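Local coordinates for protein NAD nucleotidase (Haemophilus influenzae, PDB 3ZTV) that breaks down NAD to adenosine and nicotinamide riboside, acting as both an NAD pyrophosphatase and a 5'-nucleotidase with zinc in its active site, at residues V11-L16 with D144-D149; G272-K277 with A284-K289. One frame throughout, in Å; residues are numbered along the deposited sequence.

Contact 1 of 2, residues V11-L16 with D144-D149; sequences VELSIL and DIFTVD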
loop_
_atom_site.group_PDB
_atom_site.type_symbol
_atom_site.label_atom_id
_atom_site.label_comp_id
_atom_site.label_asym_id
_atom_site.label_seq_id
_atom_site.Cartn_x
_atom_site.Cartn_y
_atom_site.Cartn_z
ATOM N N VAL A 11 -25.011 -16.852 17.171
ATOM C CA VAL A 11 -24.145 -17.906 17.709
ATOM C C VAL A 11 -23.139 -17.350 18.699
ATOM O O VAL A 11 -22.816 -16.165 18.668
ATOM C CB VAL A 11 -23.366 -18.661 16.605
ATOM C CG1 VAL A 11 -24.316 -19.403 15.685
ATOM C CG2 VAL A 11 -22.477 -17.708 15.823
ATOM N N GLU A 12 -22.627 -18.216 19.567
ATOM C CA GLU A 12 -21.601 -17.790 20.514
ATOM C C GLU A 12 -20.288 -18.545 20.310
ATOM O O GLU A 12 -20.273 -19.691 19.856
ATOM C CB GLU A 12 -22.088 -17.905 21.960
ATOM C CG GLU A 12 -21.247 -17.092 22.941
ATOM C CD GLU A 12 -21.889 -16.935 24.302
ATOM O OE1 GLU A 12 -23.132 -17.042 24.408
ATOM O OE2 GLU A 12 -21.140 -16.702 25.275
ATOM N N LEU A 13 -19.191 -17.858 20.610
ATOM C CA LEU A 13 -17.838 -18.378 20.445
ATOM C C LEU A 13 -17.065 -18.167 21.736
ATOM O O LEU A 13 -17.236 -17.140 22.393
ATOM C CB LEU A 13 -17.124 -17.602 19.335
ATOM C CG LEU A 13 -16.901 -18.131 17.918
ATOM C CD1 LEU A 13 -16.001 -17.146 17.189
ATOM C CD2 LEU A 13 -16.257 -19.502 17.931
ATOM N N SER A 14 -16.188 -19.113 22.072
ATOM C CA SER A 14 -15.329 -18.974 23.246
ATOM C C SER A 14 -13.864 -18.919 22.801
ATOM O O SER A 14 -13.231 -19.951 22.590
ATOM C CB SER A 14 -15.565 -20.123 24.233
ATOM O OG SER A 14 -16.911 -20.080 24.686
ATOM N N ILE A 15 -13.340 -17.709 22.641
ATOM C CA ILE A 15 -11.970 -17.527 22.168
ATOM C C ILE A 15 -10.978 -17.701 23.324
ATOM O O ILE A 15 -11.118 -17.088 24.374
ATOM C CB ILE A 15 -11.804 -16.156 21.498
ATOM C CG1 ILE A 15 -12.847 -16.000 20.380
ATOM C CG2 ILE A 15 -10.384 -15.980 20.974
ATOM C CD1 ILE A 15 -12.838 -14.648 19.731
ATOM N N LEU A 16 -9.985 -18.552 23.102
ATOM C CA LEU A 16 -8.922 -18.835 24.073
ATOM C C LEU A 16 -7.612 -18.642 23.334
ATOM O O LEU A 16 -7.407 -19.249 22.274
ATOM C CB LEU A 16 -9.032 -20.275 24.573
ATOM C CG LEU A 16 -10.319 -20.601 25.345
ATOM C CD1 LEU A 16 -10.506 -22.108 25.505
ATOM C CD2 LEU A 16 -10.301 -19.920 26.706
ATOM N N ASP A 144 -9.192 -19.346 6.925
ATOM C CA ASP A 144 -9.987 -20.569 6.989
ATOM C C ASP A 144 -11.419 -20.197 7.382
ATOM O O ASP A 144 -11.661 -19.138 7.971
ATOM C CB ASP A 144 -9.389 -21.596 7.967
ATOM C CG ASP A 144 -9.969 -22.992 7.773
ATOM O OD1 ASP A 144 -10.245 -23.365 6.616
ATOM O OD2 ASP A 144 -10.149 -23.727 8.770
ATOM N N ILE A 145 -12.374 -21.051 7.016
ATOM C CA ILE A 145 -13.766 -20.880 7.416
ATOM C C ILE A 145 -14.208 -22.094 8.210
ATOM O O ILE A 145 -14.024 -23.227 7.765
ATOM C CB ILE A 145 -14.692 -20.738 6.187
ATOM C CG1 ILE A 145 -14.404 -19.431 5.446
ATOM C CG2 ILE A 145 -16.159 -20.792 6.610
ATOM C CD1 ILE A 145 -14.979 -19.388 4.022
ATOM N N PHE A 146 -14.762 -21.869 9.394
ATOM C CA PHE A 146 -15.315 -22.973 10.167
ATOM C C PHE A 146 -16.786 -22.708 10.462
ATOM O O PHE A 146 -17.260 -21.579 10.332
ATOM C CB PHE A 146 -14.504 -23.233 11.446
ATOM C CG PHE A 146 -14.434 -22.058 12.380
ATOM C CD1 PHE A 146 -13.446 -21.099 12.243
ATOM C CD2 PHE A 146 -15.352 -21.922 13.411
ATOM C CE1 PHE A 146 -13.381 -20.015 13.106
ATOM C CE2 PHE A 146 -15.287 -20.847 14.278
ATOM C CZ PHE A 146 -14.302 -19.896 14.123
ATOM N N THR A 147 -17.509 -23.751 10.846
ATOM C CA THR A 147 -18.941 -23.635 11.054
ATOM C C THR A 147 -19.288 -23.907 12.509
ATOM O O THR A 147 -18.862 -24.908 13.084
ATOM C CB THR A 147 -19.722 -24.593 10.127
ATOM O OG1 THR A 147 -19.548 -24.185 8.763
ATOM C CG2 THR A 147 -21.201 -24.586 10.467
ATOM N N VAL A 148 -20.036 -22.986 13.101
ATOM C CA VAL A 148 -20.552 -23.162 14.447
ATOM C C VAL A 148 -22.066 -23.162 14.362
ATOM O O VAL A 148 -22.667 -22.183 13.922
ATOM C CB VAL A 148 -20.107 -22.028 15.385
ATOM C CG1 VAL A 148 -20.785 -22.170 16.740
ATOM C CG2 VAL A 148 -18.597 -22.019 15.535
ATOM N N ASP A 149 -22.681 -24.268 14.762
ATOM C CA ASP A 149 -24.135 -24.356 14.772
ATOM C C ASP A 149 -24.736 -23.840 13.463
ATOM O O ASP A 149 -25.714 -23.088 13.471
ATOM C CB ASP A 149 -24.699 -23.579 15.966
ATOM C CG ASP A 149 -24.175 -24.092 17.299
ATOM O OD1 ASP A 149 -24.093 -25.327 17.469
ATOM O OD2 ASP A 149 -23.837 -23.265 18.176
HETATM O O HOH W 1 -23.955 -20.842 19.725
#
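V148 is the bump of this contact, and V11 and L13, two residues apart on strand 11-16, are the walls of the hollow it enters. Its two methyls part company: CG1, anti to the backbone N (chi1 174°), turns to the backbone between those walls and lies 4.0 Å from E12 O, while CG2 leans to L13, with V148 CG2 4.2 Å from L13 CD2. The same L13 methyl stands beside V148 CG2 at the rim of the F146 ring, L13 CD2 4.0 Å from F146 CE2 and near the ring plane, so both meet an edge and not a face. I153 of the neighbouring strand 151-159 touches both L13 and F146. At the other end V11 CG1 rests 3.7 Å from V148 O and also touches CB of D149, just where strand 144-148 gives way to a turn. No direct hydrogen bond joins the segments; one water accepts from E12 N and donates to D149 OD2, bridging the two segments. The axes of the short strand segments come within 9.0 Å and cross at 117°; the strands belong to different sheets, as in the stacked two-sheet core of the calcineurin-like phosphoesterase fold.

Contact 2 of 2, residues G272-K277 with A284-K289; sequences GDLGVK and ASITRK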
loop_
_atom_site.group_PDB
_atom_site.type_symbol
_atom_site.label_atom_id
_atom_site.label_comp_id
_atom_site.label_asym_id
_atom_site.label_seq_id
_atom_site.Cartn_x
_atom_site.Cartn_y
_atom_site.Cartn_z
ATOM N N GLY A 272 -5.731 -15.841 27.412
ATOM C CA GLY A 272 -6.863 -14.937 27.278
ATOM C C GLY A 272 -8.133 -15.722 26.997
ATOM O O GLY A 272 -8.116 -16.715 26.279
ATOM N N ASP A 273 -9.239 -15.246 27.553
ATOM C CA ASP A 273 -10.520 -15.965 27.570
ATOM C C ASP A 273 -11.623 -14.930 27.298
ATOM O O ASP A 273 -11.950 -14.122 28.170
ATOM C CB ASP A 273 -10.630 -16.575 28.978
ATOM C CG ASP A 273 -11.968 -17.239 29.285
ATOM O OD1 ASP A 273 -12.890 -17.242 28.453
ATOM O OD2 ASP A 273 -12.076 -17.764 30.422
ATOM N N LEU A 274 -12.133 -14.909 26.063
ATOM C CA LEU A 274 -13.133 -13.933 25.623
ATOM C C LEU A 274 -14.349 -14.658 25.064
ATOM O O LEU A 274 -14.269 -15.313 24.028
ATOM C CB LEU A 274 -12.555 -12.962 24.571
ATOM C CG LEU A 274 -13.436 -11.746 24.252
ATOM C CD1 LEU A 274 -13.365 -10.772 25.413
ATOM C CD2 LEU A 274 -13.018 -11.059 22.953
ATOM N N GLY A 275 -15.477 -14.524 25.754
ATOM C CA GLY A 275 -16.740 -15.054 25.271
ATOM C C GLY A 275 -17.424 -14.014 24.413
ATOM O O GLY A 275 -17.583 -12.855 24.819
ATOM N N VAL A 276 -17.810 -14.431 23.211
ATOM C CA VAL A 276 -18.401 -13.526 22.229
ATOM C C VAL A 276 -19.724 -14.058 21.712
ATOM O O VAL A 276 -19.803 -15.198 21.252
ATOM C CB VAL A 276 -17.473 -13.322 21.016
ATOM C CG1 VAL A 276 -18.120 -12.360 20.012
ATOM C CG2 VAL A 276 -16.104 -12.815 21.458
ATOM N N LYS A 277 -20.764 -13.229 21.777
ATOM C CA LYS A 277 -22.029 -13.559 21.138
ATOM C C LYS A 277 -22.167 -12.727 19.867
ATOM O O LYS A 277 -21.908 -11.524 19.867
ATOM C CB LYS A 277 -23.213 -13.311 22.073
ATOM C CG LYS A 277 -24.557 -13.634 21.416
ATOM C CD LYS A 277 -25.726 -13.535 22.383
ATOM C CE LYS A 277 -27.031 -13.869 21.668
ATOM N NZ LYS A 277 -28.189 -13.957 22.602
ATOM N N ALA A 284 -20.775 -8.381 17.107
ATOM C CA ALA A 284 -20.221 -9.033 18.294
ATOM C C ALA A 284 -20.536 -8.273 19.581
ATOM O O ALA A 284 -20.474 -7.049 19.616
ATOM C CB ALA A 284 -18.706 -9.199 18.140
ATOM N N SER A 285 -20.832 -9.034 20.635
ATOM C CA SER A 285 -20.946 -8.511 21.995
ATOM C C SER A 285 -20.205 -9.449 22.938
ATOM O O SER A 285 -20.062 -10.643 22.655
ATOM C CB SER A 285 -22.408 -8.394 22.417
ATOM O OG SER A 285 -23.069 -9.625 22.256
ATOM N N ILE A 286 -19.750 -8.906 24.060
ATOM C CA ILE A 286 -18.928 -9.653 25.011
ATOM C C ILE A 286 -19.760 -10.262 26.142
ATOM O O ILE A 286 -20.547 -9.568 26.788
ATOM C CB ILE A 286 -17.835 -8.744 25.611
ATOM C CG1 ILE A 286 -16.974 -8.138 24.492
ATOM C CG2 ILE A 286 -16.984 -9.518 26.629
ATOM C CD1 ILE A 286 -16.458 -9.160 23.483
ATOM N N THR A 287 -19.590 -11.561 26.368
ATOM C CA THR A 287 -20.298 -12.270 27.433
ATOM C C THR A 287 -19.369 -12.704 28.573
ATOM O O THR A 287 -19.836 -13.071 29.651
ATOM C CB THR A 287 -21.002 -13.533 26.891
ATOM O OG1 THR A 287 -20.019 -14.422 26.345
ATOM C CG2 THR A 287 -22.006 -13.177 25.807
ATOM N N ARG A 288 -18.058 -12.693 28.335
ATOM C CA ARG A 288 -17.089 -13.149 29.333
ATOM C C ARG A 288 -15.753 -12.560 28.918
ATOM O O ARG A 288 -15.448 -12.528 27.724
ATOM C CB ARG A 288 -17.018 -14.680 29.356
ATOM C CG ARG A 288 -15.960 -15.260 30.305
ATOM C CD ARG A 288 -15.973 -16.785 30.290
ATOM N NE ARG A 288 -15.667 -17.305 28.964
ATOM C CZ ARG A 288 -16.554 -17.833 28.124
ATOM N NH1 ARG A 288 -17.836 -17.908 28.450
ATOM N NH2 ARG A 288 -16.166 -18.263 26.934
ATOM N N LYS A 289 -14.962 -12.085 29.873
ATOM C CA LYS A 289 -13.672 -11.482 29.561
ATOM C C LYS A 289 -12.734 -11.671 30.748
ATOM O O LYS A 289 -12.852 -10.983 31.763
ATOM C CB LYS A 289 -13.828 -9.997 29.203
ATOM C CG LYS A 289 -14.786 -9.203 30.093
ATOM C CD LYS A 289 -14.827 -7.742 29.667
ATOM C CE LYS A 289 -15.709 -6.908 30.590
ATOM N NZ LYS A 289 -15.123 -6.779 31.953
HETATM O O HOH W 2 -13.378 -18.197 25.957
#
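R288 lies across the strand of D273 and G275, and each part of its side chain meets one of them. CB starts beside the backbone of G275, with R288 CB 3.9 Å from G275 N. The chain then runs straight through CG, which passes D273 OD1, and bends at chi3 (61°), where R288 CD comes 3.6 Å from D273 OD1. That bend brings NE into a salt bridge: R288 NE donates to D273 OD1 over 2.8 Å, almost straight at 169°, in the guanidinium plane and on the syn side of the carboxylate, though the two planes are turned 46° apart. Farther out, CZ and NH2 pass over CA of G275, with R288 NH2 3.7 Å from G275 CA, which lies against one face of the guanidinium. At the tip a water accepts from NH2 and donates to D273 OD1, closing a second path between the charges. Y60 adds a cation-pi contact to R288 and a hydrogen bond to D273 OD2. The backbone beneath forms an antiparallel beta hairpin with a classic bulge, in which T287 and R288 both face G275: G275 N donates to R288 O at 2.8 Å, and G275 O accepts from T287 N. Past the bulge the register is shifted by one, and K277 and S285 exchange a pair of backbone bonds. On the opposite face of the sheet the apolar side chains pack. I286 CD1 touches L274 CD2 at 4.0 Å, the two side chains crossing at about a right angle, and also reaches V276 CG2; V276 CG1 meets A284 CB at 3.7 Å. F260 of strand 258-263 packs against I286 and A284.

In the fold
Contact 1 closes before contact 2 opens along the chain, and their centres lie about 12 Å apart. Both reach one mixed sheet, in which strand 11-18 runs antiparallel beside strand 270-278, itself paired with strand 284-295. The backbone hydrogen bond of L13 N to V276 O, 2.8 Å, joins the first two, and E12 OE2 reaches across strand 270-278 and is hydrogen-bonded to T287 OG1, 2.8 Å away, beside the bulge. Contact 2 is the hairpin that continues this sheet beyond strand 11-18, whereas contact 1 sets it against strand 143-148 at the margin of the second sheet. Both lie away from the zinc and adenosine sites; the zinc ligands D20 and H22 follow shortly after strand 11-18.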